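Local coordinates for protein Amuc_1102 (Akkermansia muciniphila, PDB 7DSZ) that is of unknown function but adopts an immunoglobulin-like fold related to archaeal type IV pilus proteins, consistent with a role in pilus assembly or structure, at residues 69-74 / 102-106; 78-82 / 160-164; 135-139 / 151-155. All coordinates share one frame; numbering follows the deposited sequence.

Contact 1: 69-74 / 102-106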
loop_
_atom_site.group_PDB
_atom_site.type_symbol
_atom_site.label_atom_id
_atom_site.label_comp_id
_atom_site.label_asym_id
_atom_site.label_seq_id
_atom_site.Cartn_x
_atom_site.Cartn_y
_atom_site.Cartn_z
ATOM N N GLY C 69 28.590 4.503 3.785
ATOM C CA GLY C 69 28.012 5.761 4.209
ATOM C C GLY C 69 26.604 5.651 4.746
ATOM O O GLY C 69 25.986 6.688 5.039
ATOM N N TYR C 70 26.090 4.431 4.891
ATOM C CA TYR C 70 24.713 4.181 5.299
ATOM C C TYR C 70 24.670 3.019 6.275
ATOM O O TYR C 70 25.531 2.135 6.252
ATOM C CB TYR C 70 23.830 3.789 4.112
ATOM C CG TYR C 70 23.497 4.857 3.119
ATOM C CD1 TYR C 70 24.416 5.267 2.154
ATOM C CD2 TYR C 70 22.232 5.420 3.109
ATOM C CE1 TYR C 70 24.070 6.236 1.212
ATOM C CE2 TYR C 70 21.883 6.388 2.190
ATOM C CZ TYR C 70 22.805 6.791 1.241
ATOM O OH TYR C 70 22.432 7.763 0.333
ATOM N N ILE C 71 23.632 2.998 7.111
ATOM C CA ILE C 71 23.323 1.826 7.921
ATOM C C ILE C 71 22.069 1.163 7.359
ATOM O O ILE C 71 21.259 1.785 6.659
ATOM C CB ILE C 71 23.147 2.144 9.422
ATOM C CG1 ILE C 71 21.965 3.095 9.652
ATOM C CG2 ILE C 71 24.451 2.721 10.013
ATOM C CD1 ILE C 71 21.668 3.381 11.145
ATOM N N ASP C 72 21.913 -0.124 7.690
ATOM C CA ASP C 72 20.820 -0.929 7.143
ATOM C C ASP C 72 19.455 -0.345 7.469
ATOM O O ASP C 72 18.589 -0.248 6.590
ATOM C CB ASP C 72 20.886 -2.352 7.688
ATOM C CG ASP C 72 21.936 -3.189 7.015
ATOM O OD1 ASP C 72 22.211 -2.966 5.815
ATOM O OD2 ASP C 72 22.465 -4.088 7.699
ATOM N N ALA C 73 19.215 -0.021 8.744
ATOM C CA ALA C 73 17.871 0.349 9.189
ATOM C C ALA C 73 17.933 1.002 10.559
ATOM O O ALA C 73 18.889 0.820 11.311
ATOM C CB ALA C 73 16.933 -0.861 9.257
ATOM N N LEU C 74 16.874 1.753 10.872
ATOM C CA LEU C 74 16.595 2.288 12.199
ATOM C C LEU C 74 15.102 2.163 12.410
ATOM O O LEU C 74 14.323 2.458 11.496
ATOM C CB LEU C 74 16.960 3.773 12.326
ATOM C CG LEU C 74 18.391 4.232 12.470
ATOM C CD1 LEU C 74 18.392 5.746 12.543
ATOM C CD2 LEU C 74 18.972 3.605 13.757
ATOM N N ASN C 102 18.267 2.071 4.703
ATOM C CA ASN C 102 19.306 2.872 4.057
ATOM C C ASN C 102 19.372 4.264 4.678
ATOM O O ASN C 102 19.102 5.271 4.028
ATOM C CB ASN C 102 19.063 3.000 2.545
ATOM C CG ASN C 102 19.064 1.679 1.827
ATOM O OD1 ASN C 102 19.762 0.735 2.203
ATOM N ND2 ASN C 102 18.251 1.596 0.775
ATOM N N VAL C 103 19.701 4.318 5.960
ATOM C CA VAL C 103 19.745 5.578 6.689
ATOM C C VAL C 103 21.158 6.134 6.538
ATOM O O VAL C 103 22.125 5.446 6.922
ATOM C CB VAL C 103 19.357 5.399 8.161
ATOM C CG1 VAL C 103 19.338 6.749 8.856
ATOM C CG2 VAL C 103 17.962 4.758 8.254
ATOM N N PRO C 104 21.326 7.307 5.934
ATOM C CA PRO C 104 22.671 7.846 5.719
ATOM C C PRO C 104 23.277 8.273 7.041
ATOM O O PRO C 104 22.567 8.639 7.979
ATOM C CB PRO C 104 22.425 9.052 4.805
ATOM C CG PRO C 104 21.074 9.524 5.182
ATOM C CD PRO C 104 20.278 8.254 5.508
ATOM N N VAL C 105 24.601 8.196 7.111
ATOM C CA VAL C 105 25.361 8.607 8.288
ATOM C C VAL C 105 25.934 9.994 8.030
ATOM O O VAL C 105 26.377 10.298 6.912
ATOM C CB VAL C 105 26.475 7.584 8.604
ATOM C CG1 VAL C 105 27.294 8.026 9.796
ATOM C CG2 VAL C 105 25.880 6.200 8.863
ATOM N N GLY C 106 25.892 10.859 9.043
ATOM C CA GLY C 106 26.471 12.184 8.916
ATOM C C GLY C 106 25.631 13.188 8.159
ATOM O O GLY C 106 26.163 14.196 7.689
HETATM O O HOH W 1 18.754 -1.347 3.570
#

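Contact 2: 78-82 / 160-164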
loop_
_atom_site.group_PDB
_atom_site.type_symbol
_atom_site.label_atom_id
_atom_site.label_comp_id
_atom_site.label_asym_id
_atom_site.label_seq_id
_atom_site.Cartn_x
_atom_site.Cartn_y
_atom_site.Cartn_z
ATOM N N PHE C 78 6.879 5.945 17.644
ATOM C CA PHE C 78 6.209 7.194 17.968
ATOM C C PHE C 78 5.093 6.937 18.974
ATOM O O PHE C 78 4.316 5.996 18.807
ATOM C CB PHE C 78 5.600 7.832 16.723
ATOM C CG PHE C 78 6.611 8.266 15.695
ATOM C CD1 PHE C 78 7.121 7.340 14.793
ATOM C CD2 PHE C 78 7.024 9.583 15.620
ATOM C CE1 PHE C 78 8.034 7.730 13.823
ATOM C CE2 PHE C 78 7.942 9.994 14.656
ATOM C CZ PHE C 78 8.440 9.067 13.755
ATOM N N TYR C 79 5.004 7.799 19.988
ATOM C CA TYR C 79 3.953 7.749 21.001
ATOM C C TYR C 79 3.313 9.120 21.073
ATOM O O TYR C 79 4.003 10.114 21.332
ATOM C CB TYR C 79 4.507 7.378 22.383
ATOM C CG TYR C 79 5.315 6.106 22.409
ATOM C CD1 TYR C 79 6.682 6.134 22.159
ATOM C CD2 TYR C 79 4.724 4.886 22.703
ATOM C CE1 TYR C 79 7.437 4.983 22.189
ATOM C CE2 TYR C 79 5.473 3.720 22.734
ATOM C CZ TYR C 79 6.834 3.780 22.474
ATOM O OH TYR C 79 7.605 2.638 22.499
ATOM N N ILE C 80 2.000 9.175 20.877
ATOM C CA ILE C 80 1.263 10.427 20.906
ATOM C C ILE C 80 0.045 10.239 21.801
ATOM O O ILE C 80 -0.694 9.259 21.660
ATOM C CB ILE C 80 0.860 10.881 19.489
ATOM C CG1 ILE C 80 2.119 11.279 18.699
ATOM C CG2 ILE C 80 -0.134 12.042 19.555
ATOM C CD1 ILE C 80 1.951 11.304 17.179
ATOM N N ALA C 81 -0.151 11.180 22.726
ATOM C CA ALA C 81 -1.255 11.127 23.677
ATOM C C ALA C 81 -2.195 12.300 23.443
ATOM O O ALA C 81 -1.754 13.453 23.335
ATOM C CB ALA C 81 -0.729 11.128 25.122
ATOM N N VAL C 82 -3.493 11.997 23.352
ATOM C CA VAL C 82 -4.545 12.991 23.192
ATOM C C VAL C 82 -5.671 12.641 24.160
ATOM O O VAL C 82 -5.786 11.507 24.633
ATOM C CB VAL C 82 -5.085 13.060 21.736
ATOM C CG1 VAL C 82 -3.947 13.321 20.752
ATOM C CG2 VAL C 82 -5.809 11.762 21.367
ATOM N N LYS C 160 9.368 9.231 30.426
ATOM C CA LYS C 160 8.957 8.058 29.659
ATOM C C LYS C 160 7.493 7.727 29.957
ATOM O O LYS C 160 7.133 6.629 30.382
ATOM C CB LYS C 160 9.874 6.879 29.953
ATOM C CG LYS C 160 11.315 7.075 29.509
ATOM C CD LYS C 160 12.109 5.794 29.722
ATOM C CE LYS C 160 13.601 6.002 29.470
ATOM N NZ LYS C 160 14.392 4.782 29.826
ATOM N N TRP C 161 6.643 8.721 29.687
ATOM C CA TRP C 161 5.224 8.623 30.010
ATOM C C TRP C 161 4.540 7.458 29.307
ATOM O O TRP C 161 3.507 6.988 29.793
ATOM C CB TRP C 161 4.519 9.939 29.660
ATOM C CG TRP C 161 4.615 10.298 28.184
ATOM C CD1 TRP C 161 5.537 11.113 27.588
ATOM C CD2 TRP C 161 3.754 9.833 27.140
ATOM N NE1 TRP C 161 5.296 11.184 26.230
ATOM C CE2 TRP C 161 4.208 10.405 25.932
ATOM C CE3 TRP C 161 2.643 8.982 27.107
ATOM C CZ2 TRP C 161 3.583 10.149 24.696
ATOM C CZ3 TRP C 161 2.023 8.733 25.883
ATOM C CH2 TRP C 161 2.495 9.317 24.699
ATOM N N TRP C 162 5.094 6.969 28.187
ATOM C CA TRP C 162 4.489 5.841 27.480
ATOM C C TRP C 162 4.711 4.508 28.183
ATOM O O TRP C 162 4.177 3.491 27.731
ATOM C CB TRP C 162 5.037 5.755 26.045
ATOM C CG TRP C 162 6.547 5.716 25.976
ATOM C CD1 TRP C 162 7.345 4.607 25.961
ATOM C CD2 TRP C 162 7.424 6.844 25.906
ATOM N NE1 TRP C 162 8.674 4.983 25.895
ATOM C CE2 TRP C 162 8.744 6.349 25.855
ATOM C CE3 TRP C 162 7.219 8.228 25.891
ATOM C CZ2 TRP C 162 9.856 7.189 25.787
ATOM C CZ3 TRP C 162 8.321 9.067 25.808
ATOM C CH2 TRP C 162 9.626 8.540 25.762
ATOM N N THR C 163 5.498 4.480 29.255
ATOM C CA THR C 163 5.722 3.268 30.031
ATOM C C THR C 163 4.867 3.240 31.291
ATOM O O THR C 163 4.902 2.254 32.031
ATOM C CB THR C 163 7.206 3.146 30.412
ATOM O OG1 THR C 163 7.550 4.205 31.310
ATOM C CG2 THR C 163 8.099 3.238 29.170
ATOM N N ILE C 164 4.116 4.306 31.550
ATOM C CA ILE C 164 3.216 4.368 32.698
ATOM C C ILE C 164 1.996 3.502 32.418
ATOM O O ILE C 164 1.282 3.711 31.431
ATOM C CB ILE C 164 2.799 5.814 32.983
ATOM C CG1 ILE C 164 4.002 6.636 33.433
ATOM C CG2 ILE C 164 1.669 5.854 34.008
ATOM C CD1 ILE C 164 3.693 8.102 33.593
#

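Contact 3: 135-139 / 151-155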
loop_
_atom_site.group_PDB
_atom_site.type_symbol
_atom_site.label_atom_id
_atom_site.label_comp_id
_atom_site.label_asym_id
_atom_site.label_seq_id
_atom_site.Cartn_x
_atom_site.Cartn_y
_atom_site.Cartn_z
ATOM N N LYS C 135 -1.301 16.138 23.906
ATOM C CA LYS C 135 -0.965 16.276 25.320
ATOM C C LYS C 135 0.452 15.808 25.630
ATOM O O LYS C 135 1.193 16.501 26.332
ATOM C CB LYS C 135 -1.980 15.507 26.172
ATOM C CG LYS C 135 -3.387 16.084 26.074
ATOM C CD LYS C 135 -3.356 17.610 26.148
ATOM C CE LYS C 135 -4.765 18.183 26.092
ATOM N NZ LYS C 135 -4.774 19.668 26.023
ATOM N N TYR C 136 0.838 14.642 25.120
ATOM C CA TYR C 136 2.187 14.119 25.297
ATOM C C TYR C 136 2.722 13.591 23.973
ATOM O O TYR C 136 1.957 13.127 23.122
ATOM C CB TYR C 136 2.215 12.992 26.300
ATOM C CG TYR C 136 1.657 13.368 27.652
ATOM C CD1 TYR C 136 2.315 14.279 28.455
ATOM C CD2 TYR C 136 0.472 12.816 28.116
ATOM C CE1 TYR C 136 1.822 14.631 29.696
ATOM C CE2 TYR C 136 -0.035 13.160 29.367
ATOM C CZ TYR C 136 0.651 14.070 30.146
ATOM O OH TYR C 136 0.171 14.429 31.380
ATOM N N GLN C 137 4.049 13.653 23.823
ATOM C CA GLN C 137 4.747 13.124 22.653
ATOM C C GLN C 137 5.998 12.379 23.096
ATOM O O GLN C 137 6.648 12.750 24.076
ATOM C CB GLN C 137 5.191 14.224 21.671
ATOM C CG GLN C 137 4.075 15.105 21.188
ATOM C CD GLN C 137 4.513 16.094 20.124
ATOM O OE1 GLN C 137 3.750 16.413 19.213
ATOM N NE2 GLN C 137 5.735 16.615 20.254
ATOM N N GLY C 138 6.354 11.340 22.347
ATOM C CA GLY C 138 7.613 10.659 22.577
ATOM C C GLY C 138 8.071 9.953 21.322
ATOM O O GLY C 138 7.253 9.499 20.513
ATOM N N VAL C 139 9.390 9.867 21.154
ATOM C CA VAL C 139 9.997 9.126 20.054
ATOM C C VAL C 139 11.152 8.308 20.606
ATOM O O VAL C 139 12.037 8.856 21.267
ATOM C CB VAL C 139 10.503 10.059 18.937
ATOM C CG1 VAL C 139 11.182 9.245 17.836
ATOM C CG2 VAL C 139 9.344 10.895 18.371
ATOM N N TYR C 151 13.361 10.909 22.541
ATOM C CA TYR C 151 12.837 12.260 22.675
ATOM C C TYR C 151 11.548 12.183 23.485
ATOM O O TYR C 151 10.769 11.243 23.320
ATOM C CB TYR C 151 12.546 12.916 21.315
ATOM C CG TYR C 151 11.417 13.914 21.431
ATOM C CD1 TYR C 151 11.653 15.216 21.847
ATOM C CD2 TYR C 151 10.095 13.533 21.169
ATOM C CE1 TYR C 151 10.595 16.124 22.004
ATOM C CE2 TYR C 151 9.046 14.419 21.318
ATOM C CZ TYR C 151 9.292 15.704 21.741
ATOM O OH TYR C 151 8.226 16.568 21.872
ATOM N N SER C 152 11.316 13.164 24.359
ATOM C CA SER C 152 10.036 13.219 25.058
ATOM C C SER C 152 9.637 14.667 25.276
ATOM O O SER C 152 10.488 15.511 25.550
ATOM C CB SER C 152 10.082 12.500 26.411
ATOM O OG SER C 152 8.842 12.667 27.095
ATOM N N SER C 153 8.330 14.944 25.164
ATOM C CA SER C 153 7.810 16.265 25.491
ATOM C C SER C 153 7.831 16.539 26.992
ATOM O O SER C 153 7.672 17.693 27.397
ATOM C CB SER C 153 6.374 16.434 24.971
ATOM O OG SER C 153 5.485 15.546 25.634
ATOM N N GLU C 154 8.001 15.514 27.817
ATOM C CA GLU C 154 7.980 15.665 29.265
ATOM C C GLU C 154 9.377 15.453 29.832
ATOM O O GLU C 154 10.237 14.806 29.222
ATOM C CB GLU C 154 7.005 14.674 29.913
ATOM C CG GLU C 154 5.624 14.618 29.256
ATOM C CD GLU C 154 4.961 15.976 29.135
ATOM O OE1 GLU C 154 4.795 16.652 30.172
ATOM O OE2 GLU C 154 4.589 16.363 27.994
ATOM N N ARG C 155 9.583 16.005 31.026
ATOM C CA ARG C 155 10.817 15.867 31.787
ATOM C C ARG C 155 10.549 15.122 33.089
ATOM O O ARG C 155 9.402 14.877 33.477
ATOM C CB ARG C 155 11.442 17.237 32.092
ATOM C CG ARG C 155 12.162 17.879 30.923
ATOM C CD ARG C 155 13.167 16.909 30.317
ATOM N NE ARG C 155 14.122 17.553 29.412
ATOM C CZ ARG C 155 13.862 17.883 28.148
ATOM N NH1 ARG C 155 12.660 17.644 27.623
ATOM N NH2 ARG C 155 14.804 18.455 27.405
#

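Contact 1: 69-74 / 102-106
N102 and D72 meet at the open end of the antiparallel hairpin formed by strands 70-83 and 91-104 of the immunoglobulin-like fold. The chain turns a corner at each of these two residues. N102 N donates to D72 O at 3.0 Å, approaching from well above the carbonyl plane. A water donates to both D72 O and N102 OD1. The side-chain amide of N102 hydrogen-bonds to S118, S119 and R122 of the second subunit, so this corner belongs to a subunit interface. D72 is held by T11 and T12 and forms a salt bridge with R122 of the second subunit.

V103 pairs with I71 in a hydrogen-bonded pair. I71 N donates to V103 O at 2.9 Å and V103 N to I71 O at 3.1 Å. Their side chains run side by side, with I71 CG1 on V103 CB. I71 CG1 sits between its own N and carbonyl carbon (chi1 62°), which lays it along V103. V103 CG1 meets L74 CD1 at 3.9 Å.

P104 faces Y70 in a non-hydrogen-bonded pair. P104 CB makes an off-centre CH-pi contact, 4.2 Å from the Y70 ring centroid. The edge of the Y70 ring at CD2 lies 3.3 Å from N102 O. A serine in place of Y70 would probably leave P104 CB without its aromatic surface and open a gap beside N102.

V105 N closes the ladder on G69 O at 2.9 Å, and V105 CG2 touches I71 CG2 at 3.9 Å.

Contact 2: 78-82 / 160-164
Y79 stacks face to face on W162, joining strand 70-83 to the short 3-10 turn at 161-163. The Y79 ring and the five-membered ring of W162 have centroids 3.9 Å apart and planes only 10° from parallel. W162 CG lies over the centre of the tyrosine ring. W162 CB adds a CH-pi contact over the same face and comes within 3.5 Å of Y79 CD2. W162 CG stands between its own N and carbonyl carbon (chi1 54°), which brings the indole over the tyrosine. The second torsion (chi2 92°) sets the turn of the indole plane.

W161 has a similar first torsion but meets the strand differently. W161 CH2, at the far corner of the six-membered ring, touches Y79 CB at 3.6 Å and A81 CB at 3.7 Å. W161 CZ2 lies 3.4 Å from Y79 O, with that oxygen at the indole edge. One face of W161 is covered by W162 CE3. W161 NE1 donates to Q137 O, which satisfies the buried indole nitrogen.

Within the turn, K160 O accepts from both T163 N and T163 OG1. The turn lies in the loop between strands 146-152 and 169-171. It packs across strand 70-83 and the adjoining strand 134-143, while Y95 of strand 91-104 meets the Y79 ring.

Contact 3: 135-139 / 151-155
Backbone hydrogen bonds join V139 to Y151 in the antiparallel hairpin of strands 134-143 and 146-152. V139 N donates to Y151 O at 2.9 Å, and Y151 N returns a nearly straight bond to V139 O at 2.8 Å. G138 and S152 form the next, non-hydrogen-bonded pair. S153 N then donates to Q137 O at 3.0 Å. K135 and Y136 both face A81 of strand 70-83 in a classic beta bulge.

Serine side chains take over where the second strand ends. S153 OG accepts from Q137 N at 3.0 Å and donates to E154 OE2 at 2.7 Å. It sits between its own N and carbonyl carbon (chi1 65°), facing both partners. S152 OG accepts from E154 N in an ST turn and also bonds E159 O. Alongside the paired strands, Q137 NE2 donates to Y151 OH at 3.0 Å, with the hydroxyl oxygen in the amide plane, and also reaches L26 O.

The remaining contacts are apolar packing and a carboxylate at a ring edge. V139 CG2 meets Y151 CD2 at 3.9 Å. The E154 carboxylate stands at the edge of the Y136 ring, its plane 85° from the ring, with E154 OE2 3.1 Å from Y136 CD1.

S153 OG thus links a backbone amide to a carboxylate, where a main-chain carbonyl would probably accept if the ladder went on. The charge on E154 would probably strengthen its pull on Q137 N.

In the fold
Contacts 1 and 2 both use strand 70-83, with centres about 27 Å apart. Contact 3 lies beside contact 2, with centres about 7 Å apart. Strands 70-83 and 134-143 are neighbours there, and Y79 O and A81 O accept probable hydrogen bonds from G138 N and K135 N. Contacts 1 and 2 are buried, while contact 3 is only partly so. Contact 1 combines a backbone ladder and aliphatic packing with polar groups at a subunit interface. Contact 2 has no hydrogen bond between its segments and relies on aromatic surfaces. In contact 3 side chains hydrogen-bond across the segments, unlike in the others. No other chain of the assembly touches contacts 2 or 3.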